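Long-range contacts in diphosphomevalonate decarboxylase, putative (Trypanosoma brucei, PDB 2HKE), which probably catalyses the ATP-dependent decarboxylation of (R)-5-diphosphomevalonate to isopentenyl diphosphate, a step of the mevalonate pathway that supplies isoprenoid and sterol synthesis: residues A[35-40]-A[223-228]; A[157-162]-A[170-175]; A[188-193]-A[267-272]; A[273-278]-A[347-352]. The protein carries 1 engineered substitution. One frame throughout, in Å; residues are numbered along the deposited sequence.

In the fold
The four contacts show how a two-domain enzyme of the GHMP superfamily is knit together. Contacts 1 and 2 share one sheet, with centres 10 Å apart: strands 36-40 and 155-159 are neighbours, joined for instance by S36 O and W158 N at 2.9 Å. Contacts 3 and 4 lie in the C-terminal half, with centres 12 Å apart, and both use helix 267-283; D268 OD1 and H351 NE2, 2.7 Å apart, connect them. Contacts 2 and 4 are far from each other, about 36 Å between centres. Sulfate, probably from the crystallisation liquor, is bound at contact 4, and another lies about 5 Å from the W158 side chain of contact 2.

Contact 1: residues A[35-40]-A[223-228]; sequences DSFSIT and ERMKIA
F37 and M225 mark the nearest approach of strand 36-40 to helix 213-234, whose axes in the two short segments come within 9.7 Å and run at 36° to each other. The pairing is a helix packed on a strand of the sheet, which here joins the N-terminal and C-terminal parts of a GHMP-type enzyme: the strand falls in the N-terminal sequence family and the helix in the C-terminal one. A Met-aromatic contact lies at its heart. The M225 chain is bent at both its second and third torsions, which curls the thioether back toward the strand. Its methyl CE comes to 3.6 Å from F37 CD2, while SD lies 5.0 Å from the centre of the F37 ring and 64° off the ring normal, an oblique approach. F37 reaches the helix because its CG lies anti to the backbone N (chi1 -151°), and the same CD2 atom also meets A228 CB at 4.2 Å. The ring thus meets two residues one turn apart on the helix, both obliquely; it also meets the F16 ring and, edge-to-face, that of F174. D35 extends the seam beyond the strand, its side chain crossing that of M225 at about a right angle. Its carboxylate is held through OD1 by the backbone N of K160, while the aliphatic D35 CB packs against M225 SD at 4.0 Å.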
loop_
_atom_site.group_PDB
_atom_site.type_symbol
_atom_site.label_atom_id
_atom_site.label_comp_id
_atom_site.label_asym_id
_atom_site.label_seq_id
_atom_site.Cartn_x
_atom_site.Cartn_y
_atom_site.Cartn_z
ATOM N N ASP A 35 -7.881 13.446 0.354
ATOM C CA ASP A 35 -6.892 12.849 1.230
ATOM C C ASP A 35 -7.038 11.329 1.204
ATOM O O ASP A 35 -8.099 10.774 0.917
ATOM C CB ASP A 35 -7.118 13.271 2.655
ATOM C CG ASP A 35 -6.798 14.736 2.944
ATOM O OD1 ASP A 35 -6.268 15.523 2.121
ATOM O OD2 ASP A 35 -7.127 15.096 4.108
ATOM N N SER A 36 -5.966 10.650 1.600
ATOM C CA SER A 36 -6.045 9.218 1.829
ATOM C C SER A 36 -5.340 8.890 3.137
ATOM O O SER A 36 -4.650 9.745 3.685
ATOM C CB SER A 36 -5.493 8.431 0.653
ATOM O OG SER A 36 -4.235 8.884 0.208
ATOM N N PHE A 37 -5.500 7.674 3.625
ATOM C CA PHE A 37 -5.055 7.378 4.967
ATOM C C PHE A 37 -4.705 5.900 4.928
ATOM O O PHE A 37 -5.539 5.089 4.499
ATOM C CB PHE A 37 -6.242 7.644 5.923
ATOM C CG PHE A 37 -5.862 8.058 7.349
ATOM C CD1 PHE A 37 -4.635 7.765 7.931
ATOM C CD2 PHE A 37 -6.842 8.640 8.126
ATOM C CE1 PHE A 37 -4.375 8.156 9.259
ATOM C CE2 PHE A 37 -6.609 9.042 9.439
ATOM C CZ PHE A 37 -5.361 8.768 10.014
ATOM N N SER A 38 -3.485 5.545 5.374
ATOM C CA SER A 38 -3.023 4.175 5.228
ATOM C C SER A 38 -2.290 3.716 6.472
ATOM O O SER A 38 -1.906 4.531 7.339
ATOM C CB SER A 38 -2.089 4.038 4.036
ATOM O OG SER A 38 -1.000 4.952 4.162
ATOM N N ILE A 39 -2.160 2.407 6.567
ATOM C CA ILE A 39 -1.295 1.772 7.543
ATOM C C ILE A 39 -0.059 1.294 6.814
ATOM O O ILE A 39 -0.120 0.561 5.818
ATOM C CB ILE A 39 -1.991 0.568 8.226
ATOM C CG1 ILE A 39 -3.218 1.012 9.005
ATOM C CG2 ILE A 39 -1.027 -0.205 9.194
ATOM C CD1 ILE A 39 -3.906 -0.106 9.710
ATOM N N THR A 40 1.103 1.634 7.359
ATOM C CA THR A 40 2.328 1.140 6.829
ATOM C C THR A 40 2.597 -0.291 7.344
ATOM O O THR A 40 2.445 -0.541 8.521
ATOM C CB THR A 40 3.453 2.065 7.299
ATOM O OG1 THR A 40 3.135 3.402 6.910
ATOM C CG2 THR A 40 4.772 1.612 6.709
ATOM N N GLU A 223 -15.638 13.552 5.799
ATOM C CA GLU A 223 -16.368 12.948 6.929
ATOM C C GLU A 223 -15.528 11.774 7.488
ATOM O O GLU A 223 -15.277 11.688 8.704
ATOM C CB GLU A 223 -17.709 12.325 6.520
ATOM C CG GLU A 223 -18.908 13.242 6.188
ATOM C CD GLU A 223 -20.127 12.501 5.571
ATOM O OE1 GLU A 223 -19.987 11.381 4.959
ATOM O OE2 GLU A 223 -21.243 13.072 5.737
ATOM N N ARG A 224 -15.092 10.881 6.606
ATOM C CA ARG A 224 -14.440 9.652 7.072
ATOM C C ARG A 224 -13.026 9.890 7.600
ATOM O O ARG A 224 -12.589 9.202 8.535
ATOM C CB ARG A 224 -14.430 8.588 5.974
ATOM C CG ARG A 224 -15.815 8.170 5.622
ATOM C CD ARG A 224 -15.851 7.037 4.610
ATOM N NE ARG A 224 -17.270 6.721 4.355
ATOM C CZ ARG A 224 -17.705 6.046 3.318
ATOM N NH1 ARG A 224 -16.877 5.584 2.417
ATOM N NH2 ARG A 224 -18.999 5.834 3.191
ATOM N N MET A 225 -12.330 10.882 7.054
ATOM C CA MET A 225 -11.019 11.299 7.606
ATOM C C MET A 225 -11.169 11.739 9.072
ATOM O O MET A 225 -10.359 11.375 9.912
ATOM C CB MET A 225 -10.390 12.435 6.801
ATOM C CG MET A 225 -9.920 12.016 5.379
ATOM S SD MET A 225 -8.542 10.815 5.420
ATOM C CE MET A 225 -7.327 11.750 6.373
ATOM N N LYS A 226 -12.204 12.495 9.365
ATOM C CA LYS A 226 -12.463 12.913 10.758
ATOM C C LYS A 226 -12.800 11.735 11.659
ATOM O O LYS A 226 -12.254 11.628 12.780
ATOM C CB LYS A 226 -13.558 13.984 10.808
ATOM C CG LYS A 226 -14.030 14.363 12.219
ATOM C CD LYS A 226 -15.020 15.546 12.171
ATOM C CE LYS A 226 -15.518 15.911 13.585
ATOM N NZ LYS A 226 -16.324 17.189 13.549
ATOM N N ILE A 227 -13.661 10.832 11.190
ATOM C CA ILE A 227 -14.122 9.701 11.997
ATOM C C ILE A 227 -12.938 8.740 12.202
ATOM O O ILE A 227 -12.718 8.259 13.287
ATOM C CB ILE A 227 -15.276 8.916 11.314
ATOM C CG1 ILE A 227 -16.536 9.798 11.185
ATOM C CG2 ILE A 227 -15.581 7.628 12.067
ATOM C CD1 ILE A 227 -17.562 9.254 10.145
ATOM N N ALA A 228 -12.211 8.419 11.142
ATOM C CA ALA A 228 -11.032 7.533 11.296
ATOM C C ALA A 228 -9.964 8.100 12.237
ATOM O O ALA A 228 -9.438 7.387 13.081
ATOM C CB ALA A 228 -10.406 7.189 9.906
#

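Contact 2: residues A[157-162]-A[170-175]; sequences IWNKGE and VATQFV
N159 turns its CG beside its own backbone N (chi1 -54°) and twists its amide about chi2 (-77°), while T172 places OG1 between backbone N and carbonyl carbon (chi1 56°); together these torsions bring the amide of one strand to the hydroxyl of the other. The setting is a beta hairpin of antiparallel strands 155-159 and 170-175. I157 and T172 form a hydrogen-bonded pair, with I157 N to T172 O at 2.9 Å and T172 N to I157 O at 2.8 Å. W158 and A171 follow as a non-hydrogen-bonded pair, and A171 CA sits 3.0 Å from I157 O in a CA-H...O contact. N159 ND2 donates to T172 OG1 at 3.0 Å, with the hydroxyl oxygen lying in the amide plane, and also to V170 O at 3.0 Å. The latter carbonyl is taken by N159 N as well, at 2.9 Å, and the two donors reach it from opposite faces of its plane. Where the chain turns, F174 and V175 both face F155 in a classic beta bulge. F174 starts out toward I157 and its ring then leads away, with F174 CD1 3.9 Å from I157 CD1, which approaches the ring obliquely. The chemistry implies that the N159 amide reinforces the backbone pairing: two acceptors for ND2 hold its rotation, and V170 O receives two donors.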
loop_
_atom_site.group_PDB
_atom_site.type_symbol
_atom_site.label_atom_id
_atom_site.label_comp_id
_atom_site.label_asym_id
_atom_site.label_seq_id
_atom_site.Cartn_x
_atom_site.Cartn_y
_atom_site.Cartn_z
ATOM N N ILE A 157 -1.372 9.910 6.799
ATOM C CA ILE A 157 -2.279 10.679 5.945
ATOM C C ILE A 157 -1.547 11.275 4.753
ATOM O O ILE A 157 -0.557 11.955 4.907
ATOM C CB ILE A 157 -2.919 11.806 6.730
ATOM C CG1 ILE A 157 -3.805 11.243 7.851
ATOM C CG2 ILE A 157 -3.766 12.715 5.790
ATOM C CD1 ILE A 157 -4.222 12.354 8.891
ATOM N N TRP A 158 -2.074 11.073 3.546
ATOM C CA TRP A 158 -1.618 11.837 2.420
ATOM C C TRP A 158 -2.551 13.040 2.358
ATOM O O TRP A 158 -3.763 12.886 2.058
ATOM C CB TRP A 158 -1.743 10.990 1.118
ATOM C CG TRP A 158 -1.301 11.679 -0.113
ATOM C CD1 TRP A 158 -0.741 12.928 -0.208
ATOM C CD2 TRP A 158 -1.423 11.196 -1.457
ATOM N NE1 TRP A 158 -0.493 13.239 -1.527
ATOM C CE2 TRP A 158 -0.892 12.193 -2.310
ATOM C CE3 TRP A 158 -1.892 10.009 -2.017
ATOM C CZ2 TRP A 158 -0.851 12.053 -3.690
ATOM C CZ3 TRP A 158 -1.858 9.884 -3.426
ATOM C CH2 TRP A 158 -1.313 10.906 -4.219
ATOM N N ASN A 159 -2.015 14.201 2.719
ATOM C CA ASN A 159 -2.710 15.464 2.645
ATOM C C ASN A 159 -2.778 15.931 1.190
ATOM O O ASN A 159 -1.763 16.088 0.540
ATOM C CB ASN A 159 -2.010 16.519 3.535
ATOM C CG ASN A 159 -1.852 16.055 4.932
ATOM O OD1 ASN A 159 -2.809 16.064 5.705
ATOM N ND2 ASN A 159 -0.689 15.510 5.237
ATOM N N LYS A 160 -3.988 16.162 0.672
ATOM C CA LYS A 160 -4.147 16.549 -0.735
ATOM C C LYS A 160 -3.529 17.880 -1.109
ATOM O O LYS A 160 -3.068 18.051 -2.231
ATOM C CB LYS A 160 -5.614 16.524 -1.183
ATOM C CG LYS A 160 -6.509 17.479 -0.536
ATOM C CD LYS A 160 -7.890 17.341 -1.209
ATOM C CE LYS A 160 -8.925 17.897 -0.310
ATOM N NZ LYS A 160 -8.653 19.320 -0.045
ATOM N N GLY A 161 -3.467 18.791 -0.148
ATOM C CA GLY A 161 -2.942 20.128 -0.417
ATOM C C GLY A 161 -3.914 20.950 -1.248
ATOM O O GLY A 161 -4.953 20.452 -1.767
ATOM N N GLU A 162 -3.602 22.228 -1.338
ATOM C CA GLU A 162 -4.364 23.117 -2.195
ATOM C C GLU A 162 -3.519 23.904 -3.203
ATOM O O GLU A 162 -4.067 24.562 -4.080
ATOM C CB GLU A 162 -5.195 24.060 -1.318
ATOM C CG GLU A 162 -4.415 24.874 -0.311
ATOM C CD GLU A 162 -5.304 25.859 0.473
ATOM O OE1 GLU A 162 -6.534 25.659 0.500
ATOM O OE2 GLU A 162 -4.767 26.824 1.078
ATOM N N VAL A 170 1.472 16.216 0.469
ATOM C CA VAL A 170 2.500 15.476 1.177
ATOM C C VAL A 170 1.885 14.596 2.239
ATOM O O VAL A 170 0.802 14.887 2.719
ATOM C CB VAL A 170 3.491 16.477 1.813
ATOM C CG1 VAL A 170 2.772 17.260 2.921
ATOM C CG2 VAL A 170 4.806 15.766 2.314
ATOM N N ALA A 171 2.588 13.522 2.619
ATOM C CA ALA A 171 2.101 12.631 3.639
ATOM C C ALA A 171 2.647 13.101 4.971
ATOM O O ALA A 171 3.756 13.651 5.019
ATOM C CB ALA A 171 2.521 11.185 3.420
ATOM N N THR A 172 1.856 12.902 6.019
ATOM C CA THR A 172 2.325 13.140 7.371
ATOM C C THR A 172 1.935 11.972 8.271
ATOM O O THR A 172 0.934 11.278 8.029
ATOM C CB THR A 172 1.737 14.436 7.938
ATOM O OG1 THR A 172 0.323 14.388 7.869
ATOM C CG2 THR A 172 2.174 15.617 7.151
ATOM N N GLN A 173 2.766 11.689 9.260
ATOM C CA GLN A 173 2.486 10.593 10.171
ATOM C C GLN A 173 1.401 11.048 11.111
ATOM O O GLN A 173 1.505 12.102 11.734
ATOM C CB GLN A 173 3.742 10.182 10.956
ATOM C CG GLN A 173 3.504 9.009 11.816
ATOM C CD GLN A 173 4.754 8.655 12.539
ATOM O OE1 GLN A 173 5.145 9.393 13.443
ATOM N NE2 GLN A 173 5.440 7.593 12.097
ATOM N N PHE A 174 0.316 10.291 11.203
ATOM C CA PHE A 174 -0.737 10.621 12.104
ATOM C C PHE A 174 -0.416 10.135 13.525
ATOM O O PHE A 174 -0.463 10.935 14.484
ATOM C CB PHE A 174 -2.069 10.100 11.621
ATOM C CG PHE A 174 -3.215 10.425 12.526
ATOM C CD1 PHE A 174 -3.689 11.719 12.659
ATOM C CD2 PHE A 174 -3.845 9.415 13.217
ATOM C CE1 PHE A 174 -4.752 12.014 13.508
ATOM C CE2 PHE A 174 -4.910 9.687 14.040
ATOM C CZ PHE A 174 -5.360 10.984 14.192
ATOM N N VAL A 175 -0.147 8.850 13.636
ATOM C CA VAL A 175 0.440 8.243 14.793
ATOM C C VAL A 175 1.445 7.240 14.363
ATOM O O VAL A 175 1.366 6.676 13.245
ATOM C CB VAL A 175 -0.597 7.553 15.729
ATOM C CG1 VAL A 175 -1.595 8.583 16.279
ATOM C CG2 VAL A 175 -1.339 6.366 15.048
#

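Contact 3: residues A[188-193]-A[267-272]; sequences AVLKGA and EDSYAM
L190 supplies most of the apolar contact with helix 267-283, using its two methyl groups differently. CD1 lies over the first turn of the helix, 3.8 Å from S269 N and 4.2 Å from M272 CG, while CD2 meets D268 CB at 4.1 Å. The second apolar pair is formed by M272: bends at its second and third torsions (chi2 -65°, chi3 -70°) fold the chain back so that CE comes within 4.2 Å of A188 CB. A188 and L190, two residues apart in the chain, both point at the helix, so the extended chain lays alternate side chains against it.

The polar part of the seam is made by water. One water donates to K191 O at 2.7 Å and to D268 OD2; another accepts from K191 N at 2.9 Å and donates to the same OD2 at 2.8 Å. OD2 therefore receives two waters that tie it to both backbone polar atoms of K191. OD1 is engaged differently, with H351 NE2 and with K354 in a salt bridge. Standing in the first turn of its helix, the D268 carboxylate may also be stabilised by the helix N-terminus. S269 OG bonds to A296 O and to T266 N just before the helix.

Strand 183-189 runs in the five-stranded sheet between strands 298-303 and 358-363, and the helix lies against the end of that strand, at A188, and the loop residue L190 just after it.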
loop_
_atom_site.group_PDB
_atom_site.type_symbol
_atom_site.label_atom_id
_atom_site.label_comp_id
_atom_site.label_asym_id
_atom_site.label_seq_id
_atom_site.Cartn_x
_atom_site.Cartn_y
_atom_site.Cartn_z
ATOM N N ALA A 188 -4.812 -11.720 2.419
ATOM C CA ALA A 188 -5.183 -12.976 1.791
ATOM C C ALA A 188 -5.092 -12.775 0.272
ATOM O O ALA A 188 -5.927 -12.078 -0.355
ATOM C CB ALA A 188 -6.577 -13.413 2.239
ATOM N N VAL A 189 -3.997 -13.268 -0.288
ATOM C CA VAL A 189 -3.746 -13.168 -1.690
ATOM C C VAL A 189 -4.614 -14.116 -2.494
ATOM O O VAL A 189 -4.628 -15.315 -2.244
ATOM C CB VAL A 189 -2.237 -13.317 -1.989
ATOM C CG1 VAL A 189 -1.949 -13.168 -3.442
ATOM C CG2 VAL A 189 -1.492 -12.281 -1.147
ATOM N N LEU A 190 -5.327 -13.533 -3.460
ATOM C CA LEU A 190 -6.245 -14.228 -4.333
ATOM C C LEU A 190 -5.827 -14.101 -5.797
ATOM O O LEU A 190 -5.129 -13.158 -6.180
ATOM C CB LEU A 190 -7.671 -13.722 -4.116
ATOM C CG LEU A 190 -8.220 -13.841 -2.691
ATOM C CD1 LEU A 190 -9.464 -12.974 -2.452
ATOM C CD2 LEU A 190 -8.463 -15.318 -2.370
ATOM N N LYS A 191 -6.288 -15.031 -6.637
ATOM C CA LYS A 191 -5.969 -14.943 -8.054
ATOM C C LYS A 191 -6.670 -13.719 -8.601
ATOM O O LYS A 191 -7.785 -13.411 -8.213
ATOM C CB LYS A 191 -6.319 -16.225 -8.794
ATOM C CG LYS A 191 -5.349 -17.358 -8.511
ATOM C CD LYS A 191 -5.719 -18.667 -9.231
ATOM C CE LYS A 191 -5.178 -19.926 -8.496
ATOM N NZ LYS A 191 -5.791 -21.192 -9.074
ATOM N N GLY A 192 -6.024 -13.008 -9.512
ATOM C CA GLY A 192 -6.577 -11.800 -10.048
ATOM C C GLY A 192 -7.696 -12.051 -11.040
ATOM O O GLY A 192 -7.889 -13.172 -11.550
ATOM N N ALA A 193 -8.448 -10.995 -11.277
ATOM C CA ALA A 193 -9.518 -10.995 -12.230
ATOM C C ALA A 193 -8.897 -10.928 -13.610
ATOM O O ALA A 193 -7.704 -10.682 -13.769
ATOM C CB ALA A 193 -10.391 -9.774 -12.025
ATOM N N GLU A 267 -14.945 -13.481 -7.749
ATOM C CA GLU A 267 -15.953 -14.008 -6.817
ATOM C C GLU A 267 -15.297 -14.452 -5.511
ATOM O O GLU A 267 -15.973 -14.578 -4.491
ATOM C CB GLU A 267 -16.707 -15.156 -7.438
ATOM C CG GLU A 267 -17.727 -14.710 -8.545
ATOM C CD GLU A 267 -18.863 -13.835 -8.027
ATOM O OE1 GLU A 267 -19.283 -13.988 -6.839
ATOM O OE2 GLU A 267 -19.350 -12.958 -8.811
ATOM N N ASP A 268 -14.021 -14.801 -5.562
ATOM C CA ASP A 268 -13.281 -15.092 -4.308
ATOM C C ASP A 268 -13.228 -13.844 -3.421
ATOM O O ASP A 268 -13.477 -13.932 -2.210
ATOM C CB ASP A 268 -11.870 -15.548 -4.582
ATOM C CG ASP A 268 -11.781 -16.960 -5.086
ATOM O OD1 ASP A 268 -12.716 -17.745 -4.929
ATOM O OD2 ASP A 268 -10.729 -17.262 -5.665
ATOM N N SER A 269 -12.920 -12.695 -4.023
ATOM C CA SER A 269 -13.016 -11.403 -3.313
ATOM C C SER A 269 -14.362 -11.216 -2.635
ATOM O O SER A 269 -14.442 -10.870 -1.449
ATOM C CB SER A 269 -12.784 -10.231 -4.272
ATOM O OG SER A 269 -11.561 -10.377 -4.936
ATOM N N TYR A 270 -15.437 -11.408 -3.401
ATOM C CA TYR A 270 -16.781 -11.219 -2.889
ATOM C C TYR A 270 -17.138 -12.236 -1.830
ATOM O O TYR A 270 -17.816 -11.899 -0.843
ATOM C CB TYR A 270 -17.847 -11.225 -4.011
ATOM C CG TYR A 270 -17.666 -10.159 -5.059
ATOM C CD1 TYR A 270 -17.568 -8.820 -4.706
ATOM C CD2 TYR A 270 -17.580 -10.490 -6.412
ATOM C CE1 TYR A 270 -17.396 -7.829 -5.667
ATOM C CE2 TYR A 270 -17.400 -9.494 -7.390
ATOM C CZ TYR A 270 -17.333 -8.182 -7.014
ATOM O OH TYR A 270 -17.164 -7.213 -7.976
ATOM N N ALA A 271 -16.641 -13.463 -1.984
ATOM C CA ALA A 271 -16.880 -14.448 -0.943
ATOM C C ALA A 271 -16.165 -14.040 0.368
ATOM O O ALA A 271 -16.677 -14.275 1.447
ATOM C CB ALA A 271 -16.373 -15.786 -1.395
ATOM N N MET A 272 -14.975 -13.461 0.247
ATOM C CA MET A 272 -14.251 -12.963 1.428
ATOM C C MET A 272 -15.032 -11.878 2.119
ATOM O O MET A 272 -15.093 -11.848 3.350
ATOM C CB MET A 272 -12.818 -12.521 1.068
ATOM C CG MET A 272 -11.832 -13.678 0.995
ATOM S SD MET A 272 -11.498 -14.550 2.520
ATOM C CE MET A 272 -10.554 -13.286 3.453
HETATM O O HOH W 1 -9.751 -14.754 -7.018
HETATM O O HOH W 2 -7.897 -17.238 -5.781
#

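Contact 4: residues A[273-278]-A[347-352]; sequences IRLVKA and KLIDHP. With SO4 (sulfate ion), chain D.
I349 is the bump of this contact, and the helical surface made by R274, L275 and A278 is the hollow that receives it. Its CG2 methyl presses on the helix backbone, 3.6 Å from L275 N, with R274 CB at 3.8 Å beside it and A278 CB a little farther along. The other branch starts with CG1 placed between backbone N and carbonyl carbon (chi1 63°), which carries CD1 toward L275 CB. A second fit lies next door: L275 CD1 meets L348 CB at 3.8 Å, the two side chains crossing at about a right angle, and the small A278 leaves room for the loop to come close, so that its CB rests 3.6 Å from L348 O. Helix 307-317 covers this side, with M313 touching both leucines. In this way the loop between helix 330-338 and strand 358-363 is pinned to helix 267-283.

Past the apolar seam, R274 bends at its third torsion (-47°) and turns its guanidinium to a bound sulfate, probably from the crystallisation liquor. NE donates to sulfate O4 at 3.0 Å and also to O3; NH2 donates to O3 as well, and D350 N adds a bond to that oxygen at 2.9 Å. A water accepts from R274 NH2 and lies 2.7 Å from H351 ND1, in the plane of the ring, whose NE2 is bonded to D268 OD1. Three donors on one sulfate oxygen imply that helix and loop together form a small anion-binding site, in which R274 probably offsets part of the sulfate's double negative charge, the D350 N-H adding a neutral donor.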
loop_
_atom_site.group_PDB
_atom_site.type_symbol
_atom_site.label_atom_id
_atom_site.label_comp_id
_atom_site.label_asym_id
_atom_site.label_seq_id
_atom_site.Cartn_x
_atom_site.Cartn_y
_atom_site.Cartn_z
ATOM N N ILE A 273 -15.681 -11.005 1.352
ATOM C CA ILE A 273 -16.484 -9.963 1.942
ATOM C C ILE A 273 -17.634 -10.627 2.714
ATOM O O ILE A 273 -17.866 -10.304 3.854
ATOM C CB ILE A 273 -17.021 -9.011 0.883
ATOM C CG1 ILE A 273 -15.892 -8.168 0.285
ATOM C CG2 ILE A 273 -18.184 -8.189 1.444
ATOM C CD1 ILE A 273 -16.329 -7.353 -0.900
ATOM N N ARG A 274 -18.345 -11.558 2.068
ATOM C CA ARG A 274 -19.440 -12.247 2.725
ATOM C C ARG A 274 -18.999 -12.963 3.990
ATOM O O ARG A 274 -19.740 -12.938 4.995
ATOM C CB ARG A 274 -20.115 -13.250 1.776
ATOM C CG ARG A 274 -20.737 -12.577 0.609
ATOM C CD ARG A 274 -21.871 -13.402 -0.019
ATOM N NE ARG A 274 -21.499 -14.794 -0.226
ATOM C CZ ARG A 274 -20.780 -15.236 -1.246
ATOM N NH1 ARG A 274 -20.354 -14.400 -2.168
ATOM N NH2 ARG A 274 -20.512 -16.534 -1.350
ATOM N N LEU A 275 -17.819 -13.590 3.940
ATOM C CA LEU A 275 -17.280 -14.347 5.078
ATOM C C LEU A 275 -16.959 -13.440 6.271
ATOM O O LEU A 275 -17.324 -13.731 7.441
ATOM C CB LEU A 275 -16.030 -15.095 4.635
ATOM C CG LEU A 275 -15.377 -16.020 5.644
ATOM C CD1 LEU A 275 -16.383 -16.946 6.370
ATOM C CD2 LEU A 275 -14.305 -16.816 4.947
ATOM N N VAL A 276 -16.292 -12.337 6.007
ATOM C CA VAL A 276 -15.984 -11.416 7.094
ATOM C C VAL A 276 -17.281 -10.941 7.719
ATOM O O VAL A 276 -17.409 -10.897 8.953
ATOM C CB VAL A 276 -15.140 -10.236 6.601
ATOM C CG1 VAL A 276 -15.033 -9.145 7.660
ATOM C CG2 VAL A 276 -13.792 -10.775 6.119
ATOM N N LYS A 277 -18.245 -10.549 6.883
ATOM C CA LYS A 277 -19.528 -10.081 7.392
ATOM C C LYS A 277 -20.239 -11.126 8.242
ATOM O O LYS A 277 -20.779 -10.819 9.317
ATOM C CB LYS A 277 -20.432 -9.658 6.232
ATOM C CG LYS A 277 -20.000 -8.342 5.615
ATOM C CD LYS A 277 -20.911 -8.005 4.441
ATOM C CE LYS A 277 -20.559 -6.658 3.853
ATOM N NZ LYS A 277 -21.417 -6.413 2.660
ATOM N N ALA A 278 -20.239 -12.363 7.759
ATOM C CA ALA A 278 -20.906 -13.476 8.443
ATOM C C ALA A 278 -20.208 -13.808 9.755
ATOM O O ALA A 278 -20.848 -14.135 10.741
ATOM C CB ALA A 278 -20.917 -14.707 7.564
ATOM N N LYS A 347 -18.741 -23.172 8.035
ATOM C CA LYS A 347 -19.821 -23.036 7.081
ATOM C C LYS A 347 -20.586 -21.725 7.284
ATOM O O LYS A 347 -21.813 -21.714 7.452
ATOM C CB LYS A 347 -20.741 -24.287 7.141
ATOM C CG LYS A 347 -20.038 -25.577 6.677
ATOM C CD LYS A 347 -19.860 -25.627 5.122
ATOM C CE LYS A 347 -18.958 -26.835 4.630
ATOM N NZ LYS A 347 -17.616 -26.997 5.332
ATOM N N LEU A 348 -19.862 -20.614 7.238
ATOM C CA LEU A 348 -20.490 -19.308 7.403
ATOM C C LEU A 348 -21.023 -18.779 6.076
ATOM O O LEU A 348 -21.835 -17.891 6.060
ATOM C CB LEU A 348 -19.500 -18.310 8.006
ATOM C CG LEU A 348 -19.020 -18.608 9.429
ATOM C CD1 LEU A 348 -17.945 -17.618 9.850
ATOM C CD2 LEU A 348 -20.185 -18.588 10.405
ATOM N N ILE A 349 -20.403 -19.231 4.988
ATOM C CA ILE A 349 -20.801 -18.910 3.619
ATOM C C ILE A 349 -20.826 -20.181 2.800
ATOM O O ILE A 349 -20.259 -21.187 3.198
ATOM C CB ILE A 349 -19.861 -17.885 2.919
ATOM C CG1 ILE A 349 -18.440 -18.427 2.759
ATOM C CG2 ILE A 349 -19.908 -16.544 3.686
ATOM C CD1 ILE A 349 -17.547 -17.598 1.809
ATOM N N ASP A 350 -21.449 -20.073 1.634
ATOM C CA ASP A 350 -21.443 -21.083 0.610
ATOM C C ASP A 350 -20.496 -20.620 -0.498
ATOM O O ASP A 350 -20.821 -19.685 -1.227
ATOM C CB ASP A 350 -22.885 -21.197 0.032
ATOM C CG ASP A 350 -23.011 -22.240 -1.062
ATOM O OD1 ASP A 350 -22.070 -23.070 -1.262
ATOM O OD2 ASP A 350 -24.093 -22.227 -1.727
ATOM N N HIS A 351 -19.331 -21.258 -0.606
ATOM C CA HIS A 351 -18.361 -20.929 -1.646
ATOM C C HIS A 351 -17.425 -22.114 -1.787
ATOM O O HIS A 351 -17.085 -22.766 -0.773
ATOM C CB HIS A 351 -17.559 -19.656 -1.281
ATOM C CG HIS A 351 -16.668 -19.164 -2.375
ATOM N ND1 HIS A 351 -17.161 -18.484 -3.465
ATOM C CD2 HIS A 351 -15.316 -19.185 -2.526
ATOM C CE1 HIS A 351 -16.159 -18.141 -4.261
ATOM N NE2 HIS A 351 -15.029 -18.547 -3.713
ATOM N N PRO A 352 -16.987 -22.426 -3.014
ATOM C CA PRO A 352 -16.006 -23.501 -3.160
ATOM C C PRO A 352 -14.716 -23.331 -2.342
ATOM O O PRO A 352 -14.123 -22.227 -2.339
ATOM C CB PRO A 352 -15.653 -23.438 -4.642
ATOM C CG PRO A 352 -16.858 -22.876 -5.251
ATOM C CD PRO A 352 -17.348 -21.848 -4.322
HETATM S S SO4 D . -23.780 -17.137 1.326
HETATM O O1 SO4 D . -24.891 -17.070 0.387
HETATM O O2 SO4 D . -24.140 -18.003 2.427
HETATM O O3 SO4 D . -22.611 -17.651 0.606
HETATM O O4 SO4 D . -23.518 -15.778 1.784
HETATM O O HOH W 3 -19.738 -17.783 -3.950
#